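Local coordinates for pngf-ii (Elizabethkingia meningoseptica, PDB 4R4X), which probably removes N-linked glycans from glycoproteins, hydrolysing the amide bond between the sugar and its asparagine side chain as a peptide:N-glycosidase, at residues T27-F35 / E49-N57; T78-K86 / S126-L134. All blocks are in the same frame, centred on the assembly; numbering follows the deposited sequence.

Contact 1 of 2, residues T27-F35 / E49-N57. With ZN (zinc ion), chain B.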
ATOM      1  N   THR A  27       8.269  36.016 -19.801  1.00 17.67           N
ATOM      2  CA  THR A  27       7.049  36.789 -19.828  1.00 17.21           C
ATOM      3  C   THR A  27       7.038  37.890 -20.874  1.00 17.88           C
ATOM      4  O   THR A  27       8.074  38.480 -21.172  1.00 18.22           O
ATOM      5  CB  THR A  27       6.796  37.377 -18.422  1.00 17.34           C
ATOM      6  OG1 THR A  27       5.478  37.917 -18.364  1.00 16.87           O
ATOM      7  CG2 THR A  27       7.812  38.459 -18.074  1.00 18.30           C
ATOM      8  N   ASN A  28       5.863  38.123 -21.440  1.00 17.85           N
ATOM      9  CA  ASN A  28       5.586  39.292 -22.260  1.00 19.00           C
ATOM     10  C   ASN A  28       4.172  39.743 -21.921  1.00 19.61           C
ATOM     11  O   ASN A  28       3.528  39.151 -21.046  1.00 20.07           O
ATOM     12  CB  ASN A  28       5.790  38.997 -23.768  1.00 19.40           C
ATOM     13  CG  ASN A  28       4.985  37.797 -24.271  1.00 19.65           C
ATOM     14  OD1 ASN A  28       5.483  36.934 -24.987  1.00 21.95           O
ATOM     15  ND2 ASN A  28       3.756  37.751 -23.911  1.00 19.30           N
ATOM     16  N   SER A  29       3.657  40.761 -22.604  1.00 20.61           N
ATOM     17  CA  SER A  29       2.343  41.300 -22.243  1.00 22.37           C
ATOM     18  C   SER A  29       1.169  40.350 -22.493  1.00 22.61           C
ATOM     19  O   SER A  29       0.086  40.608 -21.991  1.00 25.29           O
ATOM     20  CB  SER A  29       2.093  42.640 -22.935  1.00 22.41           C
ATOM     21  OG  SER A  29       2.061  42.477 -24.339  1.00 23.59           O
ATOM     22  N   ASP A  30       1.373  39.272 -23.253  1.00 23.06           N
ATOM     23  CA  ASP A  30       0.290  38.315 -23.585  1.00 24.68           C
ATOM     24  C   ASP A  30       0.271  37.031 -22.733  1.00 23.18           C
ATOM     25  O   ASP A  30      -0.796  36.529 -22.403  1.00 20.91           O
ATOM     26  CB  ASP A  30       0.390  37.876 -25.051  1.00 28.14           C
ATOM     27  CG  ASP A  30       0.290  39.044 -26.026  1.00 31.58           C
ATOM     28  OD1 ASP A  30      -0.698  39.795 -25.936  1.00 34.39           O
ATOM     29  OD2 ASP A  30       1.196  39.196 -26.870  1.00 34.27           O
ATOM     30  N   LYS A  31       1.454  36.512 -22.412  1.00 22.21           N
ATOM     31  CA  LYS A  31       1.621  35.197 -21.779  1.00 23.55           C
ATOM     32  C   LYS A  31       2.813  35.215 -20.834  1.00 21.30           C
ATOM     33  O   LYS A  31       3.815  35.861 -21.138  1.00 19.99           O
ATOM     34  CB  LYS A  31       1.939  34.132 -22.834  1.00 26.28           C
ATOM     35  CG  LYS A  31       0.870  33.876 -23.871  1.00 30.50           C
ATOM     36  CD  LYS A  31      -0.169  32.911 -23.337  1.00 34.29           C
ATOM     37  CE  LYS A  31      -1.488  33.047 -24.066  1.00 35.77           C
ATOM     38  NZ  LYS A  31      -2.298  31.856 -23.707  1.00 36.18           N
ATOM     39  N   THR A  32       2.733  34.486 -19.723  1.00 20.21           N
ATOM     40  CA  THR A  32       3.945  34.190 -18.950  1.00 19.98           C
ATOM     41  C   THR A  32       4.051  32.716 -18.584  1.00 19.86           C
ATOM     42  O   THR A  32       3.042  32.033 -18.339  1.00 19.05           O
ATOM     43  CB  THR A  32       4.182  35.105 -17.709  1.00 22.49           C
ATOM     44  OG1 THR A  32       4.100  34.388 -16.465  1.00 28.45           O
ATOM     45  CG2 THR A  32       3.300  36.244 -17.696  1.00 20.58           C
ATOM     46  N   LEU A  33       5.289  32.243 -18.603  1.00 18.17           N
ATOM     47  CA  LEU A  33       5.632  30.854 -18.349  1.00 18.96           C
ATOM     48  C   LEU A  33       6.518  30.812 -17.112  1.00 18.33           C
ATOM     49  O   LEU A  33       7.446  31.601 -17.001  1.00 18.62           O
ATOM     50  CB  LEU A  33       6.353  30.272 -19.568  1.00 19.85           C
ATOM     51  CG  LEU A  33       7.022  28.918 -19.334  1.00 21.69           C
ATOM     52  CD1 LEU A  33       5.936  27.882 -19.266  1.00 22.45           C
ATOM     53  CD2 LEU A  33       8.030  28.602 -20.435  1.00 22.42           C
ATOM     54  N   LEU A  34       6.192  29.935 -16.162  1.00 17.49           N
ATOM     55  CA  LEU A  34       6.974  29.780 -14.959  1.00 18.08           C
ATOM     56  C   LEU A  34       7.485  28.352 -14.831  1.00 17.72           C
ATOM     57  O   LEU A  34       6.713  27.377 -14.796  1.00 17.75           O
ATOM     58  CB  LEU A  34       6.163  30.200 -13.726  1.00 18.45           C
ATOM     59  CG  LEU A  34       6.789  29.913 -12.357  1.00 19.89           C
ATOM     60  CD1 LEU A  34       8.117  30.643 -12.157  1.00 19.30           C
ATOM     61  CD2 LEU A  34       5.792  30.273 -11.259  1.00 21.07           C
ATOM     62  N   PHE A  35       8.797  28.228 -14.802  1.00 16.93           N
ATOM     63  CA  PHE A  35       9.415  26.936 -14.673  1.00 16.79           C
ATOM     64  C   PHE A  35      10.774  27.073 -13.983  1.00 17.54           C
ATOM     65  O   PHE A  35      10.931  27.907 -13.057  1.00 16.69           O
ATOM     66  CB  PHE A  35       9.392  26.150 -16.034  1.00 17.49           C
ATOM     67  CG  PHE A  35      10.210  26.746 -17.184  1.00 17.42           C
ATOM     68  CD1 PHE A  35      10.832  27.984 -17.128  1.00 18.27           C
ATOM     69  CD2 PHE A  35      10.298  26.031 -18.379  1.00 18.31           C
ATOM     70  CE1 PHE A  35      11.548  28.472 -18.226  1.00 17.95           C
ATOM     71  CE2 PHE A  35      10.998  26.512 -19.477  1.00 18.47           C
ATOM     72  CZ  PHE A  35      11.647  27.739 -19.394  1.00 18.19           C
ATOM     73  N   GLU A  49       6.189  20.124 -12.849  1.00 17.06           N
ATOM     74  CA  GLU A  49       5.130  21.061 -13.223  1.00 17.10           C
ATOM     75  C   GLU A  49       5.632  22.366 -13.789  1.00 16.26           C
ATOM     76  O   GLU A  49       6.706  22.868 -13.434  1.00 15.81           O
ATOM     77  CB  GLU A  49       4.243  21.374 -12.035  1.00 17.80           C
ATOM     78  CG  GLU A  49       3.378  20.217 -11.576  1.00 19.54           C
ATOM     79  CD  GLU A  49       2.601  20.607 -10.345  1.00 20.87           C
ATOM     80  OE1 GLU A  49       1.490  21.177 -10.505  1.00 21.12           O
ATOM     81  OE2 GLU A  49       3.130  20.364  -9.237  1.00 21.58           O
ATOM     82  N   VAL A  50       4.801  22.924 -14.652  1.00 15.35           N
ATOM     83  CA  VAL A  50       5.005  24.246 -15.213  1.00 16.59           C
ATOM     84  C   VAL A  50       3.698  25.031 -15.071  1.00 16.83           C
ATOM     85  O   VAL A  50       2.613  24.447 -15.081  1.00 15.51           O
ATOM     86  CB  VAL A  50       5.410  24.055 -16.706  1.00 17.95           C
ATOM     87  CG1 VAL A  50       4.957  25.185 -17.587  1.00 19.74           C
ATOM     88  CG2 VAL A  50       6.905  23.799 -16.817  1.00 17.84           C
ATOM     89  N   ASN A  51       3.797  26.354 -14.962  1.00 17.61           N
ATOM     90  CA  ASN A  51       2.614  27.198 -14.926  1.00 18.88           C
ATOM     91  C   ASN A  51       2.627  28.189 -16.114  1.00 18.11           C
ATOM     92  O   ASN A  51       3.675  28.651 -16.532  1.00 16.91           O
ATOM     93  CB  ASN A  51       2.608  27.892 -13.565  1.00 21.65           C
ATOM     94  CG  ASN A  51       1.426  28.801 -13.370  1.00 24.87           C
ATOM     95  OD1 ASN A  51       0.399  28.391 -12.819  1.00 30.70           O
ATOM     96  ND2 ASN A  51       1.565  30.046 -13.785  1.00 25.11           N
ATOM     97  N   GLU A  52       1.464  28.487 -16.683  1.00 19.51           N
ATOM     98  CA  GLU A  52       1.356  29.510 -17.715  1.00 19.33           C
ATOM     99  C   GLU A  52       0.131  30.353 -17.452  1.00 19.60           C
ATOM    100  O   GLU A  52      -0.921  29.832 -17.075  1.00 19.26           O
ATOM    101  CB  GLU A  52       1.255  28.910 -19.112  1.00 22.32           C
ATOM    102  CG  GLU A  52       2.500  28.158 -19.553  1.00 26.98           C
ATOM    103  CD  GLU A  52       2.541  27.875 -21.050  1.00 30.87           C
ATOM    104  OE1 GLU A  52       1.482  27.932 -21.709  1.00 37.05           O
ATOM    105  OE2 GLU A  52       3.640  27.593 -21.579  1.00 35.57           O
ATOM    106  N   ILE A  53       0.277  31.658 -17.644  1.00 18.75           N
ATOM    107  CA  ILE A  53      -0.797  32.602 -17.425  1.00 18.50           C
ATOM    108  C   ILE A  53      -1.082  33.293 -18.730  1.00 19.32           C
ATOM    109  O   ILE A  53      -0.165  33.795 -19.354  1.00 18.50           O
ATOM    110  CB  ILE A  53      -0.405  33.673 -16.395  1.00 19.00           C
ATOM    111  CG1 ILE A  53      -0.101  32.992 -15.064  1.00 19.56           C
ATOM    112  CG2 ILE A  53      -1.516  34.712 -16.279  1.00 20.41           C
ATOM    113  CD1 ILE A  53       0.196  33.922 -13.910  1.00 20.33           C
ATOM    114  N   ASN A  54      -2.356  33.307 -19.113  1.00 19.18           N
ATOM    115  CA  ASN A  54      -2.847  34.036 -20.261  1.00 20.76           C
ATOM    116  C   ASN A  54      -3.216  35.417 -19.759  1.00 20.48           C
ATOM    117  O   ASN A  54      -4.117  35.550 -18.944  1.00 20.22           O
ATOM    118  CB  ASN A  54      -4.072  33.325 -20.843  1.00 22.57           C
ATOM    119  CG  ASN A  54      -4.659  34.060 -22.040  1.00 24.67           C
ATOM    120  OD1 ASN A  54      -4.440  35.262 -22.217  1.00 25.32           O
ATOM    121  ND2 ASN A  54      -5.402  33.339 -22.866  1.00 24.50           N
ATOM    122  N   ARG A  55      -2.477  36.429 -20.187  1.00 21.65           N
ATOM    123  CA  ARG A  55      -2.638  37.758 -19.603  1.00 22.85           C
ATOM    124  C   ARG A  55      -3.886  38.487 -20.142  1.00 26.13           C
ATOM    125  O   ARG A  55      -4.304  39.480 -19.564  1.00 25.83           O
ATOM    126  CB  ARG A  55      -1.382  38.592 -19.834  1.00 21.45           C
ATOM    127  CG  ARG A  55      -0.149  38.088 -19.104  1.00 20.88           C
ATOM    128  CD  ARG A  55      -0.267  38.227 -17.584  1.00 19.95           C
ATOM    129  NE  ARG A  55       0.900  37.664 -16.903  1.00 19.31           N
ATOM    130  CZ  ARG A  55       1.003  37.539 -15.572  1.00 19.11           C
ATOM    131  NH1 ARG A  55       0.044  37.980 -14.757  1.00 18.18           N
ATOM    132  NH2 ARG A  55       2.092  37.035 -15.035  1.00 18.29           N
ATOM    133  N   LYS A  56      -4.486  37.973 -21.215  1.00 28.30           N
ATOM    134  CA  LYS A  56      -5.731  38.558 -21.770  1.00 32.38           C
ATOM    135  C   LYS A  56      -6.917  38.333 -20.832  1.00 31.83           C
ATOM    136  O   LYS A  56      -7.753  39.209 -20.652  1.00 31.85           O
ATOM    137  CB  LYS A  56      -6.062  37.958 -23.147  1.00 35.03           C
ATOM    138  CG  LYS A  56      -5.444  38.644 -24.363  1.00 39.81           C
ATOM    139  CD  LYS A  56      -3.972  39.027 -24.202  1.00 42.46           C
ATOM    140  CE  LYS A  56      -3.822  40.500 -23.813  1.00 46.11           C
ATOM    141  NZ  LYS A  56      -2.515  40.838 -23.179  1.00 45.57           N
ATOM    142  N   ASN A  57      -6.982  37.154 -20.229  1.00 30.55           N
ATOM    143  CA  ASN A  57      -8.125  36.782 -19.389  1.00 29.10           C
ATOM    144  C   ASN A  57      -7.757  36.276 -17.985  1.00 28.05           C
ATOM    145  O   ASN A  57      -8.619  35.845 -17.221  1.00 24.84           O
ATOM    146  CB  ASN A  57      -9.042  35.786 -20.133  1.00 28.99           C
ATOM    147  CG  ASN A  57      -8.359  34.468 -20.531  1.00 30.01           C
ATOM    148  OD1 ASN A  57      -8.971  33.653 -21.215  1.00 34.21           O
ATOM    149  ND2 ASN A  57      -7.133  34.237 -20.117  1.00 28.83           N
TER
HETATM  150 ZN    ZN B1001       2.493  28.401 -23.668  0.50 23.52          ZN
HETATM  151  O   HOH W   1       6.557  25.787 -12.190  1.00 39.82           O
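Ser29 and Asp30, in the turn that leads into strand 31-35, meet the residues just past the end of strand 49-54: the carbonyl oxygen of Ser29 lies against CB of Arg55, and Asp30 O accepts the backbone N-H of Arg55 from 40° above its carbonyl plane. The carboxylate of Asp30 reaches Lys56, whose doubly bent chain brings NZ to 3.5 Å from OD1 of Asp30, a long and weak salt bridge. Lys31 points to the face of the sheet that carries Asn54, Leu33 and Glu52; bent at its second torsion (chi2 -83°), it lays CE over the amide of Asn54, 3.9 Å from CG. That amide is held through OD1 by the N-H of Lys56, an Asx turn. At Thr32 the regular pairing takes over: Thr32 N gives to Ile53 O at 3.0 Å and Ile53 N returns a bond to Thr32 O at 2.9 Å. On the same face as Lys31, CD1 of Leu33 is pressed to 3.3 Å from CG1 of Val50, tighter than usual for two methyls, and also touches the carboxylate of Glu52. Glu52 binds the zinc ion through both oxygens, OE1 at 2.2 Å and OE2, which also touches Leu33, at 2.5 Å; Asp159 completes the protein ligands. Leu34 repeats the reciprocal pairing, now with Asn51, and its carbonyl oxygen also takes a water that bridges to Glu49 O. At Phe35, CB rests 3.5 Å from CG2 of Val50 while CD2 of Leu33 covers part of one ring face. The whole exemplifies an antiparallel beta meander, with strands 23-27 and 59-65 bonded on the outer flanks of the pair, consistent with the curved sheet of the LolA/LolB clan.

Contact 2 of 2, residues T78-K86 / S126-L134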
ATOM      1  N   THR A  78      -9.882  32.382 -11.772  1.00 24.00           N
ATOM      2  CA  THR A  78     -10.217  33.115 -10.557  1.00 27.10           C
ATOM      3  C   THR A  78      -9.058  33.225  -9.570  1.00 25.88           C
ATOM      4  O   THR A  78      -9.195  33.889  -8.540  1.00 25.19           O
ATOM      5  CB  THR A  78     -11.392  32.457  -9.800  1.00 28.71           C
ATOM      6  OG1 THR A  78     -10.972  31.208  -9.216  1.00 31.45           O
ATOM      7  CG2 THR A  78     -12.576  32.226 -10.726  1.00 30.67           C
ATOM      8  N   ILE A  79      -7.924  32.576  -9.859  1.00 23.28           N
ATOM      9  CA  ILE A  79      -6.847  32.484  -8.864  1.00 23.35           C
ATOM     10  C   ILE A  79      -6.249  33.855  -8.488  1.00 22.10           C
ATOM     11  O   ILE A  79      -6.093  34.180  -7.310  1.00 22.51           O
ATOM     12  CB  ILE A  79      -5.705  31.553  -9.351  1.00 25.37           C
ATOM     13  CG1 ILE A  79      -6.217  30.108  -9.448  1.00 27.02           C
ATOM     14  CG2 ILE A  79      -4.506  31.638  -8.410  1.00 25.58           C
ATOM     15  CD1 ILE A  79      -5.138  29.076  -9.735  1.00 28.88           C
ATOM     16  N   LEU A  80      -5.893  34.636  -9.498  1.00 21.59           N
ATOM     17  CA  LEU A  80      -5.246  35.934  -9.262  1.00 22.47           C
ATOM     18  C   LEU A  80      -6.182  36.863  -8.485  1.00 23.28           C
ATOM     19  O   LEU A  80      -5.779  37.448  -7.493  1.00 22.17           O
ATOM     20  CB  LEU A  80      -4.815  36.571 -10.591  1.00 21.36           C
ATOM     21  CG  LEU A  80      -3.770  35.741 -11.343  1.00 21.72           C
ATOM     22  CD1 LEU A  80      -3.235  36.495 -12.544  1.00 21.93           C
ATOM     23  CD2 LEU A  80      -2.660  35.321 -10.399  1.00 21.79           C
ATOM     24  N   ALA A  81      -7.440  36.944  -8.921  1.00 24.09           N
ATOM     25  CA  ALA A  81      -8.434  37.820  -8.278  1.00 25.41           C
ATOM     26  C   ALA A  81      -8.589  37.537  -6.781  1.00 24.98           C
ATOM     27  O   ALA A  81      -8.808  38.459  -6.007  1.00 24.49           O
ATOM     28  CB  ALA A  81      -9.785  37.702  -8.993  1.00 26.88           C
ATOM     29  N   LYS A  82      -8.426  36.278  -6.365  1.00 24.96           N
ATOM     30  CA  LYS A  82      -8.568  35.910  -4.957  1.00 24.01           C
ATOM     31  C   LYS A  82      -7.406  36.290  -4.044  1.00 24.11           C
ATOM     32  O   LYS A  82      -7.555  36.253  -2.833  1.00 23.21           O
ATOM     33  CB  LYS A  82      -8.839  34.413  -4.817  1.00 25.69           C
ATOM     34  CG  LYS A  82     -10.216  34.004  -5.327  1.00 27.08           C
ATOM     35  CD  LYS A  82     -10.356  32.490  -5.376  1.00 27.69           C
ATOM     36  CE  LYS A  82     -11.714  32.103  -5.924  1.00 28.70           C
ATOM     37  NZ  LYS A  82     -11.780  30.647  -6.172  1.00 29.51           N
ATOM     38  N   GLN A  83      -6.247  36.629  -4.599  1.00 22.62           N
ATOM     39  CA  GLN A  83      -5.093  36.951  -3.753  1.00 23.21           C
ATOM     40  C   GLN A  83      -5.409  38.257  -3.051  1.00 23.38           C
ATOM     41  O   GLN A  83      -5.926  39.160  -3.685  1.00 24.09           O
ATOM     42  CB  GLN A  83      -3.809  37.087  -4.597  1.00 21.22           C
ATOM     43  CG  GLN A  83      -3.472  35.785  -5.307  1.00 21.30           C
ATOM     44  CD  GLN A  83      -2.147  35.806  -6.049  1.00 21.05           C
ATOM     45  OE1 GLN A  83      -1.473  36.839  -6.158  1.00 19.43           O
ATOM     46  NE2 GLN A  83      -1.755  34.637  -6.543  1.00 19.25           N
ATOM     47  N   GLU A  84      -5.104  38.337  -1.765  1.00 25.37           N
ATOM     48  CA  GLU A  84      -5.330  39.540  -0.962  1.00 28.75           C
ATOM     49  C   GLU A  84      -4.007  40.110  -0.494  1.00 26.58           C
ATOM     50  O   GLU A  84      -3.317  39.476   0.296  1.00 26.38           O
ATOM     51  CB  GLU A  84      -6.134  39.197   0.287  1.00 32.82           C
ATOM     52  CG  GLU A  84      -7.610  38.975   0.056  1.00 37.67           C
ATOM     53  CD  GLU A  84      -8.374  38.874   1.372  1.00 43.66           C
ATOM     54  OE1 GLU A  84      -8.288  37.822   2.046  1.00 47.06           O
ATOM     55  OE2 GLU A  84      -9.052  39.856   1.740  1.00 49.59           O
ATOM     56  N   PHE A  85      -3.678  41.309  -0.962  1.00 25.28           N
ATOM     57  CA  PHE A  85      -2.455  42.008  -0.568  1.00 26.26           C
ATOM     58  C   PHE A  85      -2.729  43.293   0.215  1.00 27.28           C
ATOM     59  O   PHE A  85      -3.697  44.002  -0.066  1.00 27.89           O
ATOM     60  CB  PHE A  85      -1.607  42.313  -1.806  1.00 26.43           C
ATOM     61  CG  PHE A  85      -0.852  41.123  -2.296  1.00 25.69           C
ATOM     62  CD1 PHE A  85       0.357  40.769  -1.716  1.00 25.90           C
ATOM     63  CD2 PHE A  85      -1.368  40.322  -3.307  1.00 26.70           C
ATOM     64  CE1 PHE A  85       1.046  39.642  -2.145  1.00 26.16           C
ATOM     65  CE2 PHE A  85      -0.685  39.194  -3.735  1.00 24.60           C
ATOM     66  CZ  PHE A  85       0.515  38.854  -3.155  1.00 24.88           C
ATOM     67  N   LYS A  86      -1.891  43.557   1.211  1.00 27.34           N
ATOM     68  CA  LYS A  86      -1.901  44.829   1.927  1.00 30.02           C
ATOM     69  C   LYS A  86      -0.760  45.691   1.374  1.00 28.37           C
ATOM     70  O   LYS A  86       0.369  45.199   1.226  1.00 25.05           O
ATOM     71  CB  LYS A  86      -1.682  44.622   3.433  1.00 34.16           C
ATOM     72  CG  LYS A  86      -2.630  43.648   4.130  1.00 39.24           C
ATOM     73  CD  LYS A  86      -3.978  44.275   4.486  1.00 43.23           C
ATOM     74  CE  LYS A  86      -5.028  44.096   3.391  1.00 47.25           C
ATOM     75  NZ  LYS A  86      -5.414  42.668   3.185  1.00 50.14           N
ATOM     76  N   SER A 126       6.746  32.697  -8.108  1.00 18.62           N
ATOM     77  CA  SER A 126       5.658  31.836  -7.630  1.00 18.19           C
ATOM     78  C   SER A 126       4.330  32.429  -8.113  1.00 18.45           C
ATOM     79  O   SER A 126       4.304  33.479  -8.731  1.00 19.07           O
ATOM     80  CB  SER A 126       5.668  31.722  -6.093  1.00 18.40           C
ATOM     81  OG  SER A 126       5.215  32.925  -5.493  1.00 20.25           O
ATOM     82  N   ILE A 127       3.225  31.777  -7.820  1.00 18.69           N
ATOM     83  CA  ILE A 127       1.910  32.341  -8.201  1.00 20.23           C
ATOM     84  C   ILE A 127       1.563  33.678  -7.469  1.00 19.97           C
ATOM     85  O   ILE A 127       0.762  34.495  -7.978  1.00 18.72           O
ATOM     86  CB  ILE A 127       0.809  31.302  -7.934  1.00 21.67           C
ATOM     87  CG1 ILE A 127      -0.502  31.674  -8.656  1.00 22.28           C
ATOM     88  CG2 ILE A 127       0.605  31.129  -6.432  1.00 21.95           C
ATOM     89  CD1 ILE A 127      -0.399  31.803 -10.159  1.00 22.93           C
ATOM     90  N   LEU A 128       2.145  33.896  -6.284  1.00 20.36           N
ATOM     91  CA  LEU A 128       1.782  35.057  -5.462  1.00 21.23           C
ATOM     92  C   LEU A 128       2.247  36.368  -6.061  1.00 20.02           C
ATOM     93  O   LEU A 128       3.408  36.517  -6.429  1.00 19.98           O
ATOM     94  CB  LEU A 128       2.337  34.937  -4.053  1.00 23.40           C
ATOM     95  CG  LEU A 128       1.791  33.764  -3.245  1.00 25.71           C
ATOM     96  CD1 LEU A 128       2.462  33.715  -1.885  1.00 27.15           C
ATOM     97  CD2 LEU A 128       0.279  33.826  -3.127  1.00 27.06           C
ATOM     98  N   GLY A 129       1.320  37.310  -6.185  1.00 18.89           N
ATOM     99  CA  GLY A 129       1.626  38.641  -6.706  1.00 18.10           C
ATOM    100  C   GLY A 129       1.653  38.815  -8.210  1.00 18.90           C
ATOM    101  O   GLY A 129       1.976  39.911  -8.687  1.00 19.75           O
ATOM    102  N   GLN A 130       1.308  37.757  -8.957  1.00 18.08           N
ATOM    103  CA  GLN A 130       1.407  37.752 -10.416  1.00 19.20           C
ATOM    104  C   GLN A 130       0.510  38.765 -11.090  1.00 19.35           C
ATOM    105  O   GLN A 130       0.733  39.082 -12.242  1.00 19.44           O
ATOM    106  CB  GLN A 130       0.993  36.395 -10.977  1.00 20.15           C
ATOM    107  CG  GLN A 130       1.973  35.284 -10.710  1.00 20.65           C
ATOM    108  CD  GLN A 130       3.103  35.237 -11.699  1.00 21.13           C
ATOM    109  OE1 GLN A 130       3.027  35.781 -12.813  1.00 22.10           O
ATOM    110  NE2 GLN A 130       4.161  34.553 -11.312  1.00 22.75           N
ATOM    111  N   ASP A 131      -0.533  39.239 -10.416  1.00 19.70           N
ATOM    112  CA  ASP A 131      -1.300  40.333 -11.003  1.00 22.18           C
ATOM    113  C   ASP A 131      -0.845  41.726 -10.571  1.00 21.88           C
ATOM    114  O   ASP A 131      -1.390  42.694 -11.064  1.00 23.34           O
ATOM    115  CB  ASP A 131      -2.790  40.184 -10.743  1.00 23.34           C
ATOM    116  CG  ASP A 131      -3.620  40.923 -11.767  1.00 25.80           C
ATOM    117  OD1 ASP A 131      -3.275  40.901 -12.974  1.00 26.88           O
ATOM    118  OD2 ASP A 131      -4.598  41.558 -11.356  1.00 27.78           O
ATOM    119  N   LEU A 132       0.132  41.841  -9.667  1.00 21.19           N
ATOM    120  CA  LEU A 132       0.583  43.173  -9.186  1.00 20.95           C
ATOM    121  C   LEU A 132       1.567  43.855 -10.123  1.00 20.15           C
ATOM    122  O   LEU A 132       1.622  45.087 -10.203  1.00 19.74           O
ATOM    123  CB  LEU A 132       1.253  43.076  -7.820  1.00 20.29           C
ATOM    124  CG  LEU A 132       0.403  42.585  -6.639  1.00 20.83           C
ATOM    125  CD1 LEU A 132       1.289  42.432  -5.410  1.00 20.06           C
ATOM    126  CD2 LEU A 132      -0.762  43.521  -6.360  1.00 22.05           C
ATOM    127  N   GLY A 133       2.373  43.042 -10.800  1.00 17.30           N
ATOM    128  CA  GLY A 133       3.469  43.520 -11.606  1.00 16.56           C
ATOM    129  C   GLY A 133       4.421  42.364 -11.827  1.00 16.16           C
ATOM    130  O   GLY A 133       4.011  41.200 -11.782  1.00 16.07           O
ATOM    131  N   LEU A 134       5.677  42.689 -12.107  1.00 15.96           N
ATOM    132  CA  LEU A 134       6.748  41.700 -12.196  1.00 16.07           C
ATOM    133  C   LEU A 134       7.423  41.586 -10.836  1.00 15.18           C
ATOM    134  O   LEU A 134       8.116  42.510 -10.394  1.00 15.04           O
ATOM    135  CB  LEU A 134       7.752  42.091 -13.286  1.00 16.41           C
ATOM    136  CG  LEU A 134       9.026  41.249 -13.326  1.00 17.22           C
ATOM    137  CD1 LEU A 134       8.729  39.763 -13.572  1.00 17.17           C
ATOM    138  CD2 LEU A 134       9.933  41.819 -14.394  1.00 17.74           C
TER
HETATM  139  O   HOH W   2      -1.379  39.139  -7.655  1.00 20.99           O
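Gln83 clamps the type II beta turn Ile127-Gln130 with both ends of its side-chain amide, a compact example of a side chain reading a loop backbone. The chain of Gln83, extended beyond CG (chi2 -174°), delivers OE1 to the N-H of Gly129 at 2.8 Å and NE2 to Ile127 O at 2.9 Å. The second bond is almost straight at 178°, although NE2 stands well above the carbonyl plane. Gly129 suits its place in the turn, since its phi is positive. Phe85 and Leu80 complete the close-packed part: CZ of Phe85 comes to 3.5 Å from Gly129 N, strands 97-106 and 109-116 also touch the ring, and the buried Leu80 lays CD2 against CB of Gln130 and CD1 against CB of Asp131. At the partly exposed edge the fit is looser, and CG2 of Ile79 lies 4.0 Å from CG1 of Ile127, the two side chains crossing at about a right angle. Beside the clamp a water donates to Gln83 OE1 and accepts from Asp131 N, giving that oxygen a second partner. Over one face of the same Phe85 ring sits CD1 of Leu132, a CH-pi contact 3.9 Å from the ring centroid and 8° off the normal.

The centres of the two contacts lie 13 Å apart, and the principle they share is relay through one glutamine. Gln130 OE1 is 2.7 Å from Arg55 NH2, a probable hydrogen bond, and 3.6 Å from Ile53 CD1. NE2 of Gln130 donates to Ser126 O within its own loop, which holds the amide so that OE1 can meet Arg55, just past the end of strand 49-54. Leu34 CD2 adds packing on Ser126 CA at 4.0 Å. Val60, on the next strand beyond contact 1, receives Leu80 and Ile127. The zinc ion belongs to contact 1 alone, about 13 Å from the Gln130 side chain. Both contacts belong to the N-terminal domain of the N-glycanase.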